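Long-range contacts in cycloserine biosynthesis protein DcsG (Streptomyces lavendulae, PDB 6JIL), which catalyses the ATP-dependent cyclisation of O-ureido-D-serine to the antibiotic D-cycloserine, using magnesium as cofactor: residues A[141-145]-A[212-216]; A[186-192]-A[251-257]; A[196-202]-A[219-225]. All blocks are in the same frame, centred on the assembly; numbering follows the deposited sequence.

Contact 1. Residues A[141-145]-A[212-216]; sequences GCYSK and VHVPT. With ADP (adenosine-5'-diphosphate), chain G.
Val-212 opens the contact by laying its CG1 methyl against Ser-144, 4.1 Å from CB of that serine. CG1 stands anti to the backbone N of Val-212 (chi1 179°), which sends this branch rather than CG2 toward the facing loop. At His-213 the backbone takes over: its carbonyl O accepts the one direct hydrogen bond between the two segments, from Ser-144 OG at 2.9 Å. The hydroxyl lies in the carbonyl plane, while the His-213 side chain starts off away from the facing loop, and its ring meets that of Phe-219. Val-214 then brings its isopropyl group to the phenol of Tyr-143, with CG2 over one ring face and CG1 close to the hydroxyl end; the model is overly tight here, so the exact spacing is doubtful. Pro-215 meets the same ring obliquely, CG lying 3.6 Å from Tyr-143 CE1. A water also joins the two residues, bound by Tyr-143 OH at 2.8 Å and only weakly by the carbonyl O of Pro-215. Pro-215 is itself the centre of an inverse gamma turn, closed by Thr-216 N on Val-214 O at 2.7 Å. Thr-216 finishes the segment with a marginal touch of CG2 on the Tyr-143 hydroxyl, its own OG1 being held by Asp-218. Opposite these residues, the chain from Cys-142 to Lys-145 forms a type I' turn, with Tyr-143 and Ser-144 in left-handed backbone conformations. That shape presents Ser-144 N to the beta-phosphate oxygen O3B of ADP, a 2.7 Å hydrogen bond. A glycine-containing loop between two antiparallel strands, curled over the nucleotide phosphates, is characteristic of the ATP-grasp fold.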
# COMPACT_ATOMS: atom_id res chain seq x y z
N GLY A 141 7.69 0.22 2.81
CA GLY A 141 7.29 1.36 3.61
C GLY A 141 5.85 1.76 3.37
O GLY A 141 5.12 1.09 2.64
N CYS A 142 5.44 2.87 3.99
CA CYS A 142 4.09 3.41 3.84
C CYS A 142 4.04 4.80 4.46
O CYS A 142 5.00 5.24 5.11
CB CYS A 142 3.04 2.52 4.52
SG CYS A 142 3.07 2.49 6.35
N TYR A 143 2.92 5.48 4.26
CA TYR A 143 2.71 6.80 4.82
C TYR A 143 3.86 7.76 4.52
O TYR A 143 4.28 8.53 5.38
CB TYR A 143 2.51 6.66 6.33
CG TYR A 143 1.60 7.69 6.94
CD1 TYR A 143 0.30 7.86 6.46
CD2 TYR A 143 2.02 8.49 8.00
CE1 TYR A 143 -0.56 8.81 7.03
CE2 TYR A 143 1.17 9.43 8.57
CZ TYR A 143 -0.12 9.58 8.08
OH TYR A 143 -0.95 10.52 8.66
N SER A 144 4.37 7.71 3.29
CA SER A 144 5.46 8.58 2.85
C SER A 144 6.81 8.35 3.54
O SER A 144 7.72 9.16 3.40
CB SER A 144 5.07 10.05 3.02
OG SER A 144 3.93 10.38 2.24
N LYS A 145 6.96 7.25 4.28
CA LYS A 145 8.22 6.99 4.97
C LYS A 145 9.46 6.92 4.06
O LYS A 145 9.49 6.18 3.07
CB LYS A 145 8.15 5.70 5.78
CG LYS A 145 9.37 5.52 6.67
CD LYS A 145 9.34 4.22 7.45
CE LYS A 145 10.47 4.21 8.46
NZ LYS A 145 10.41 5.45 9.29
N VAL A 212 8.11 16.87 2.51
CA VAL A 212 7.47 15.59 2.28
C VAL A 212 6.25 15.52 3.18
O VAL A 212 6.37 15.45 4.40
CB VAL A 212 8.42 14.43 2.62
CG1 VAL A 212 7.72 13.09 2.38
CG2 VAL A 212 9.67 14.53 1.77
N HIS A 213 5.06 15.57 2.58
CA HIS A 213 3.84 15.51 3.36
C HIS A 213 3.42 14.09 3.68
O HIS A 213 3.95 13.12 3.14
CB HIS A 213 2.69 16.22 2.63
CG HIS A 213 2.84 17.71 2.60
ND1 HIS A 213 2.91 18.44 1.43
CD2 HIS A 213 2.97 18.61 3.61
CE1 HIS A 213 3.08 19.71 1.72
NE2 HIS A 213 3.12 19.85 3.04
N VAL A 214 2.45 14.00 4.57
CA VAL A 214 1.89 12.74 5.01
C VAL A 214 0.39 12.89 4.69
O VAL A 214 -0.22 13.91 5.01
CB VAL A 214 2.21 12.57 6.53
CG1 VAL A 214 0.96 12.62 7.38
CG2 VAL A 214 2.99 11.29 6.73
N PRO A 215 -0.22 11.89 4.03
CA PRO A 215 -1.64 11.88 3.64
C PRO A 215 -2.71 12.01 4.71
O PRO A 215 -3.46 11.07 4.96
CB PRO A 215 -1.76 10.58 2.86
CG PRO A 215 -0.84 9.69 3.60
CD PRO A 215 0.38 10.57 3.78
N THR A 216 -2.78 13.18 5.34
CA THR A 216 -3.78 13.43 6.37
C THR A 216 -5.13 13.74 5.72
O THR A 216 -5.20 13.97 4.51
CB THR A 216 -3.35 14.61 7.26
OG1 THR A 216 -2.79 15.64 6.43
CG2 THR A 216 -2.30 14.16 8.27
PB ADP G . 3.91 5.17 0.28
O1B ADP G . 2.58 6.08 0.14
O2B ADP G . 3.51 3.71 0.47
O3B ADP G . 4.71 5.65 1.52
PA ADP G . 4.20 6.06 -2.30
O1A ADP G . 4.54 5.34 -3.53
O2A ADP G . 2.62 6.14 -2.21
O3A ADP G . 4.86 5.26 -1.04
O5' ADP G . 4.87 7.52 -2.38
C5' ADP G . 4.27 8.38 -1.40
C4' ADP G . 3.89 9.70 -2.08
O4' ADP G . 5.04 10.25 -2.76
C3' ADP G . 2.80 9.50 -3.11
O3' ADP G . 1.50 9.63 -2.55
C2' ADP G . 3.11 10.57 -4.16
O2' ADP G . 2.46 11.81 -3.86
C1' ADP G . 4.65 10.69 -4.10
N9 ADP G . 5.30 9.86 -5.16
C8 ADP G . 5.98 8.68 -4.98
N7 ADP G . 6.47 8.26 -6.11
C5 ADP G . 6.14 9.13 -7.09
C6 ADP G . 6.56 9.32 -8.44
N6 ADP G . 7.33 8.35 -9.08
N1 ADP G . 6.21 10.45 -9.07
C2 ADP G . 5.49 11.40 -8.47
N3 ADP G . 5.08 11.27 -7.21
C4 ADP G . 5.38 10.18 -6.49
O HOH W 1 -3.66 10.18 8.22

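Contact 2. Residues A[186-192]-A[251-257]; sequences ETDLTFF and VCGRVDL. With ADP (adenosine-5'-diphosphate), chain G.
The Phe-192 ring leans obliquely on Cys-252, its CE2 3.5 Å from CB of the cysteine, while the carbonyl O of Val-251 sits at the ring edge, in plane with it. On the same face of the sheet, nearer the nucleotide, Asp-188, Arg-254 and Asp-256 form a buried salt-bridge network. Arg-254 NH2 donates to the syn lone pair of Asp-256 OD2 at 2.9 Å, an oxygen lying 22° out of the guanidinium plane. The bend of the arginine at chi3 (76°) turns its head along its own strand to that carboxylate. Asp-188 OD2 adds a weak bond from NE at 3.4 Å, and NH1 is occupied by Ser-276 O and Glu-271, a magnesium ligand. Strands 186-192 and 252-259 are antiparallel neighbours in the five-stranded sheet of the ATP-grasp region, and Arg-254 is an inferred active-site residue. Between them runs a ladder of backbone bonds, including a pair joining Leu-189 and Val-255 and another joining Thr-187 and Leu-257, whose Leu-257 N to Thr-187 O bond of 2.8 Å is nearly straight. At the nucleotide end Glu-186 OE2 accepts a bond from ADP O3' at 2.9 Å. On the other face, Leu-189 CD1 meets Leu-257 CD2 at 3.8 Å, the two side chains crossing at about a right angle, with helix 227-244 packed over Leu-257 and Phe-191.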
# COMPACT_ATOMS: atom_id res chain seq x y z
N GLU A 186 -3.12 12.21 -7.17
CA GLU A 186 -3.32 10.81 -7.54
C GLU A 186 -4.74 10.39 -7.18
O GLU A 186 -5.42 11.08 -6.42
CB GLU A 186 -2.32 9.93 -6.78
CG GLU A 186 -2.76 9.62 -5.36
CD GLU A 186 -1.64 9.11 -4.48
OE1 GLU A 186 -1.91 8.26 -3.61
OE2 GLU A 186 -0.49 9.58 -4.63
N THR A 187 -5.18 9.26 -7.72
CA THR A 187 -6.51 8.75 -7.42
C THR A 187 -6.38 7.36 -6.80
O THR A 187 -5.75 6.47 -7.39
CB THR A 187 -7.38 8.68 -8.69
OG1 THR A 187 -7.41 9.97 -9.31
CG2 THR A 187 -8.81 8.28 -8.33
N ASP A 188 -6.95 7.19 -5.61
CA ASP A 188 -6.90 5.93 -4.88
C ASP A 188 -8.25 5.22 -4.90
O ASP A 188 -9.21 5.69 -4.29
CB ASP A 188 -6.47 6.19 -3.43
CG ASP A 188 -5.04 6.75 -3.33
OD1 ASP A 188 -4.45 7.12 -4.37
OD2 ASP A 188 -4.51 6.82 -2.20
N LEU A 189 -8.31 4.08 -5.60
CA LEU A 189 -9.55 3.31 -5.71
C LEU A 189 -9.62 2.15 -4.73
O LEU A 189 -8.65 1.40 -4.57
CB LEU A 189 -9.72 2.78 -7.14
CG LEU A 189 -9.89 3.74 -8.32
CD1 LEU A 189 -8.59 4.49 -8.58
CD2 LEU A 189 -10.30 2.95 -9.56
N THR A 190 -10.77 1.98 -4.09
CA THR A 190 -10.96 0.91 -3.14
C THR A 190 -11.88 -0.16 -3.72
O THR A 190 -12.93 0.15 -4.27
CB THR A 190 -11.55 1.45 -1.85
OG1 THR A 190 -10.59 2.29 -1.21
CG2 THR A 190 -11.93 0.32 -0.91
N PHE A 191 -11.47 -1.42 -3.59
CA PHE A 191 -12.24 -2.54 -4.10
C PHE A 191 -12.56 -3.55 -3.01
O PHE A 191 -11.79 -3.73 -2.06
CB PHE A 191 -11.47 -3.28 -5.19
CG PHE A 191 -11.46 -2.58 -6.51
CD1 PHE A 191 -10.79 -1.38 -6.68
CD2 PHE A 191 -12.07 -3.17 -7.62
CE1 PHE A 191 -10.73 -0.77 -7.93
CE2 PHE A 191 -12.02 -2.56 -8.88
CZ PHE A 191 -11.34 -1.36 -9.03
N PHE A 192 -13.71 -4.21 -3.15
CA PHE A 192 -14.14 -5.23 -2.21
C PHE A 192 -14.57 -6.45 -3.01
O PHE A 192 -15.51 -6.40 -3.79
CB PHE A 192 -15.28 -4.70 -1.35
CG PHE A 192 -14.84 -3.61 -0.40
CD1 PHE A 192 -15.42 -2.35 -0.45
CD2 PHE A 192 -13.84 -3.85 0.53
CE1 PHE A 192 -15.01 -1.34 0.41
CE2 PHE A 192 -13.42 -2.85 1.40
CZ PHE A 192 -14.01 -1.59 1.34
N VAL A 251 -10.32 -9.61 -0.41
CA VAL A 251 -11.43 -9.09 0.38
C VAL A 251 -11.50 -7.59 0.17
O VAL A 251 -12.57 -7.01 -0.01
CB VAL A 251 -11.26 -9.38 1.89
CG1 VAL A 251 -11.31 -10.87 2.14
CG2 VAL A 251 -9.93 -8.82 2.39
N CYS A 252 -10.33 -6.95 0.19
CA CYS A 252 -10.26 -5.52 -0.00
C CYS A 252 -8.88 -5.17 -0.54
O CYS A 252 -7.94 -5.94 -0.41
CB CYS A 252 -10.48 -4.78 1.32
SG CYS A 252 -9.10 -4.89 2.47
N GLY A 253 -8.79 -4.00 -1.16
CA GLY A 253 -7.52 -3.55 -1.70
C GLY A 253 -7.67 -2.14 -2.19
O GLY A 253 -8.78 -1.67 -2.43
N ARG A 254 -6.55 -1.44 -2.31
CA ARG A 254 -6.58 -0.08 -2.79
C ARG A 254 -5.50 0.01 -3.86
O ARG A 254 -4.38 -0.46 -3.65
CB ARG A 254 -6.27 0.91 -1.67
CG ARG A 254 -6.71 2.34 -2.00
CD ARG A 254 -6.29 3.37 -0.94
NE ARG A 254 -4.87 3.69 -1.02
CZ ARG A 254 -3.97 3.33 -0.11
NH1 ARG A 254 -4.33 2.64 0.96
NH2 ARG A 254 -2.69 3.65 -0.28
N VAL A 255 -5.85 0.58 -5.00
CA VAL A 255 -4.91 0.74 -6.09
C VAL A 255 -4.77 2.22 -6.34
O VAL A 255 -5.75 2.90 -6.66
CB VAL A 255 -5.44 0.06 -7.36
CG1 VAL A 255 -4.42 0.16 -8.48
CG2 VAL A 255 -5.77 -1.39 -7.07
N ASP A 256 -3.55 2.74 -6.18
CA ASP A 256 -3.31 4.16 -6.39
C ASP A 256 -2.78 4.43 -7.80
O ASP A 256 -1.79 3.84 -8.24
CB ASP A 256 -2.34 4.69 -5.33
CG ASP A 256 -2.79 4.35 -3.91
OD1 ASP A 256 -4.02 4.35 -3.64
OD2 ASP A 256 -1.92 4.09 -3.05
N LEU A 257 -3.47 5.33 -8.51
CA LEU A 257 -3.14 5.67 -9.89
C LEU A 257 -2.67 7.10 -10.09
O LEU A 257 -3.10 8.01 -9.40
CB LEU A 257 -4.37 5.46 -10.77
CG LEU A 257 -4.73 4.07 -11.26
CD1 LEU A 257 -4.36 3.02 -10.24
CD2 LEU A 257 -6.23 4.04 -11.58
PB ADP G . 3.91 5.17 0.28
O1B ADP G . 2.58 6.08 0.14
O2B ADP G . 3.51 3.71 0.47
O3B ADP G . 4.71 5.65 1.52
PA ADP G . 4.20 6.06 -2.30
O1A ADP G . 4.54 5.34 -3.53
O2A ADP G . 2.62 6.14 -2.21
O3A ADP G . 4.86 5.26 -1.04
O5' ADP G . 4.87 7.52 -2.38
C5' ADP G . 4.27 8.38 -1.40
C4' ADP G . 3.89 9.70 -2.08
O4' ADP G . 5.04 10.25 -2.76
C3' ADP G . 2.80 9.50 -3.11
O3' ADP G . 1.50 9.63 -2.55
C2' ADP G . 3.11 10.57 -4.16
O2' ADP G . 2.46 11.81 -3.86
C1' ADP G . 4.65 10.69 -4.10
N9 ADP G . 5.30 9.86 -5.16
C8 ADP G . 5.98 8.68 -4.98
N7 ADP G . 6.47 8.26 -6.11
C5 ADP G . 6.14 9.13 -7.09
C6 ADP G . 6.56 9.32 -8.44
N6 ADP G . 7.33 8.35 -9.08
N1 ADP G . 6.21 10.45 -9.07
C2 ADP G . 5.49 11.40 -8.47
N3 ADP G . 5.08 11.27 -7.21
C4 ADP G . 5.38 10.18 -6.49
O HOH W 2 -4.91 9.58 -11.47

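Contact 3. Residues A[196-202]-A[219-225]; sequences YSHAIHK and FRQARDA. With TLA (L(+)-tartaric acid), chain F.
Gln-221 O receives His-201 N at 2.8 Å, in the carbonyl plane, and the CA and CB of Ile-200 press on the same oxygen. The return bond, Gln-221 N to His-201 O, is longer at 3.2 Å; together they pair strand 220-223 antiparallel to strand 195-202, as an outermost strand of the five-stranded ATP-grasp sheet. Lys-202 shares the face turned to the active site with Arg-220, inferred to be an active-site residue. One carboxylate of a tartrate, probably from the crystallisation liquor, is bound here: Lys-202 NZ binds its O4 at 2.8 Å, and Arg-220 NH2 binds O41 at 2.7 Å. Tyr-143 N and Glu-271 also bond to the tartrate. NH2 of Arg-220 also reaches Pro-215 O, which helps fix the guanidinium. The arginine chain, extended from CG to NE, runs past Ile-200, whose CD1 touches Arg-220 CD at 3.6 Å. On the opposite face the His-201 and Arg-223 side chains lie alongside each other, ring and guanidinium 24° apart, and His-201 CB sits over one guanidinium face. Farther along, Tyr-196 OH accepts a weak hydrogen bond from Ala-225 N at 3.4 Å.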
# COMPACT_ATOMS: atom_id res chain seq x y z
N TYR A 196 -15.41 -2.63 -7.61
CA TYR A 196 -15.12 -1.24 -7.32
C TYR A 196 -16.14 -0.67 -6.34
O TYR A 196 -17.35 -0.82 -6.53
CB TYR A 196 -15.14 -0.41 -8.61
CG TYR A 196 -15.06 1.08 -8.37
CD1 TYR A 196 -13.86 1.67 -7.96
CD2 TYR A 196 -16.18 1.89 -8.51
CE1 TYR A 196 -13.79 3.04 -7.71
CE2 TYR A 196 -16.12 3.27 -8.26
CZ TYR A 196 -14.92 3.83 -7.86
OH TYR A 196 -14.86 5.18 -7.62
N SER A 197 -15.66 -0.01 -5.29
CA SER A 197 -16.55 0.58 -4.31
C SER A 197 -16.53 2.10 -4.37
O SER A 197 -17.56 2.74 -4.52
CB SER A 197 -16.18 0.14 -2.90
OG SER A 197 -17.01 0.77 -1.94
N HIS A 198 -15.34 2.67 -4.27
CA HIS A 198 -15.21 4.12 -4.27
C HIS A 198 -13.75 4.53 -4.38
O HIS A 198 -12.84 3.69 -4.32
CB HIS A 198 -15.76 4.68 -2.97
CG HIS A 198 -15.06 4.15 -1.76
ND1 HIS A 198 -15.37 2.94 -1.18
CD2 HIS A 198 -14.02 4.65 -1.04
CE1 HIS A 198 -14.56 2.71 -0.17
NE2 HIS A 198 -13.73 3.73 -0.06
N ALA A 199 -13.54 5.84 -4.52
CA ALA A 199 -12.19 6.37 -4.64
C ALA A 199 -12.10 7.77 -4.05
O ALA A 199 -13.10 8.39 -3.70
CB ALA A 199 -11.77 6.39 -6.11
N ILE A 200 -10.87 8.26 -3.94
CA ILE A 200 -10.63 9.59 -3.43
C ILE A 200 -9.48 10.19 -4.22
O ILE A 200 -8.78 9.50 -4.96
CB ILE A 200 -10.20 9.60 -1.95
CG1 ILE A 200 -8.75 9.13 -1.82
CG2 ILE A 200 -11.13 8.72 -1.12
CD1 ILE A 200 -8.15 9.29 -0.43
N HIS A 201 -9.31 11.49 -4.07
CA HIS A 201 -8.21 12.17 -4.69
C HIS A 201 -7.29 12.48 -3.51
O HIS A 201 -7.76 12.81 -2.42
CB HIS A 201 -8.67 13.46 -5.37
CG HIS A 201 -7.55 14.40 -5.68
ND1 HIS A 201 -7.20 15.44 -4.84
CD2 HIS A 201 -6.64 14.41 -6.68
CE1 HIS A 201 -6.12 16.04 -5.32
NE2 HIS A 201 -5.77 15.44 -6.44
N LYS A 202 -5.99 12.31 -3.72
CA LYS A 202 -5.02 12.59 -2.68
C LYS A 202 -4.01 13.55 -3.29
O LYS A 202 -3.45 13.28 -4.35
CB LYS A 202 -4.32 11.30 -2.23
CG LYS A 202 -3.29 11.52 -1.13
CD LYS A 202 -2.42 10.29 -0.90
CE LYS A 202 -3.22 9.11 -0.37
NZ LYS A 202 -2.36 7.94 -0.10
N PHE A 219 -5.73 16.21 3.01
CA PHE A 219 -5.13 15.91 1.72
C PHE A 219 -6.01 14.97 0.91
O PHE A 219 -5.65 14.58 -0.20
CB PHE A 219 -3.75 15.26 1.89
CG PHE A 219 -2.65 16.23 2.22
CD1 PHE A 219 -2.20 16.38 3.52
CD2 PHE A 219 -2.06 16.99 1.22
CE1 PHE A 219 -1.16 17.26 3.82
CE2 PHE A 219 -1.02 17.88 1.51
CZ PHE A 219 -0.58 18.01 2.82
N ARG A 220 -7.18 14.62 1.45
CA ARG A 220 -8.09 13.71 0.76
C ARG A 220 -9.48 14.27 0.50
O ARG A 220 -9.96 15.13 1.23
CB ARG A 220 -8.24 12.41 1.55
CG ARG A 220 -6.95 11.91 2.15
CD ARG A 220 -7.15 10.58 2.82
NE ARG A 220 -5.95 10.19 3.55
CZ ARG A 220 -5.60 8.94 3.81
NH1 ARG A 220 -6.36 7.94 3.38
NH2 ARG A 220 -4.50 8.69 4.50
N GLN A 221 -10.13 13.75 -0.53
CA GLN A 221 -11.49 14.14 -0.87
C GLN A 221 -12.13 13.15 -1.83
O GLN A 221 -11.47 12.65 -2.75
CB GLN A 221 -11.52 15.56 -1.47
CG GLN A 221 -10.57 15.82 -2.59
CD GLN A 221 -10.70 17.23 -3.11
OE1 GLN A 221 -10.58 18.20 -2.35
NE2 GLN A 221 -10.94 17.37 -4.41
N ALA A 222 -13.40 12.84 -1.58
CA ALA A 222 -14.16 11.90 -2.39
C ALA A 222 -13.99 12.16 -3.89
O ALA A 222 -14.03 13.30 -4.34
CB ALA A 222 -15.64 11.96 -2.02
N ARG A 223 -13.79 11.09 -4.64
CA ARG A 223 -13.61 11.21 -6.08
C ARG A 223 -14.31 10.05 -6.78
O ARG A 223 -14.46 8.97 -6.22
CB ARG A 223 -12.12 11.15 -6.42
CG ARG A 223 -11.76 11.63 -7.81
CD ARG A 223 -11.60 13.14 -7.83
NE ARG A 223 -10.45 13.55 -8.63
CZ ARG A 223 -9.92 14.77 -8.61
NH1 ARG A 223 -10.45 15.71 -7.82
NH2 ARG A 223 -8.87 15.05 -9.36
N ASP A 224 -14.76 10.28 -8.00
CA ASP A 224 -15.41 9.22 -8.75
C ASP A 224 -14.44 8.81 -9.84
O ASP A 224 -14.21 9.56 -10.79
CB ASP A 224 -16.71 9.74 -9.35
CG ASP A 224 -17.84 8.77 -9.15
OD1 ASP A 224 -17.91 7.78 -9.91
OD2 ASP A 224 -18.66 9.00 -8.22
N ALA A 225 -13.85 7.63 -9.69
CA ALA A 225 -12.87 7.14 -10.67
C ALA A 225 -13.55 6.87 -12.00
O ALA A 225 -14.66 6.32 -12.03
CB ALA A 225 -12.20 5.87 -10.15
O1 TLA F . 0.03 5.31 0.79
O11 TLA F . 1.19 4.27 2.37
C1 TLA F . 0.20 5.08 1.96
C2 TLA F . -0.72 5.71 2.96
O2 TLA F . -0.18 5.63 4.28
C3 TLA F . -2.08 5.02 2.89
O3 TLA F . -2.15 3.95 3.84
C4 TLA F . -3.15 6.05 3.17
O4 TLA F . -3.62 6.79 2.15
O41 TLA F . -3.56 6.21 4.30
O HOH W 3 -16.30 7.78 -4.99

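Contacts 2 and 3 belong to one antiparallel sheet and their centres are about 9 Å apart. Strands 186-192 and 195-202 follow each other in the chain and pair directly, Thr-190 N lying 2.7 Å from His-198 O. Contact 1 is centred about 17 Å from each of the others. It nevertheless touches contact 3, where Pro-215 CB packs on Lys-202 CD at 3.8 Å and Val-214 O lies 3.5 Å from Phe-219 CD1. Between contacts 1 and 2 the nearest atoms remain about 7 Å apart, with ADP as their common partner: the former serves the beta-phosphate, the latter the ribose. Arg-254 and Arg-220, from contacts 2 and 3, both approach the tartrate beside the nucleotide.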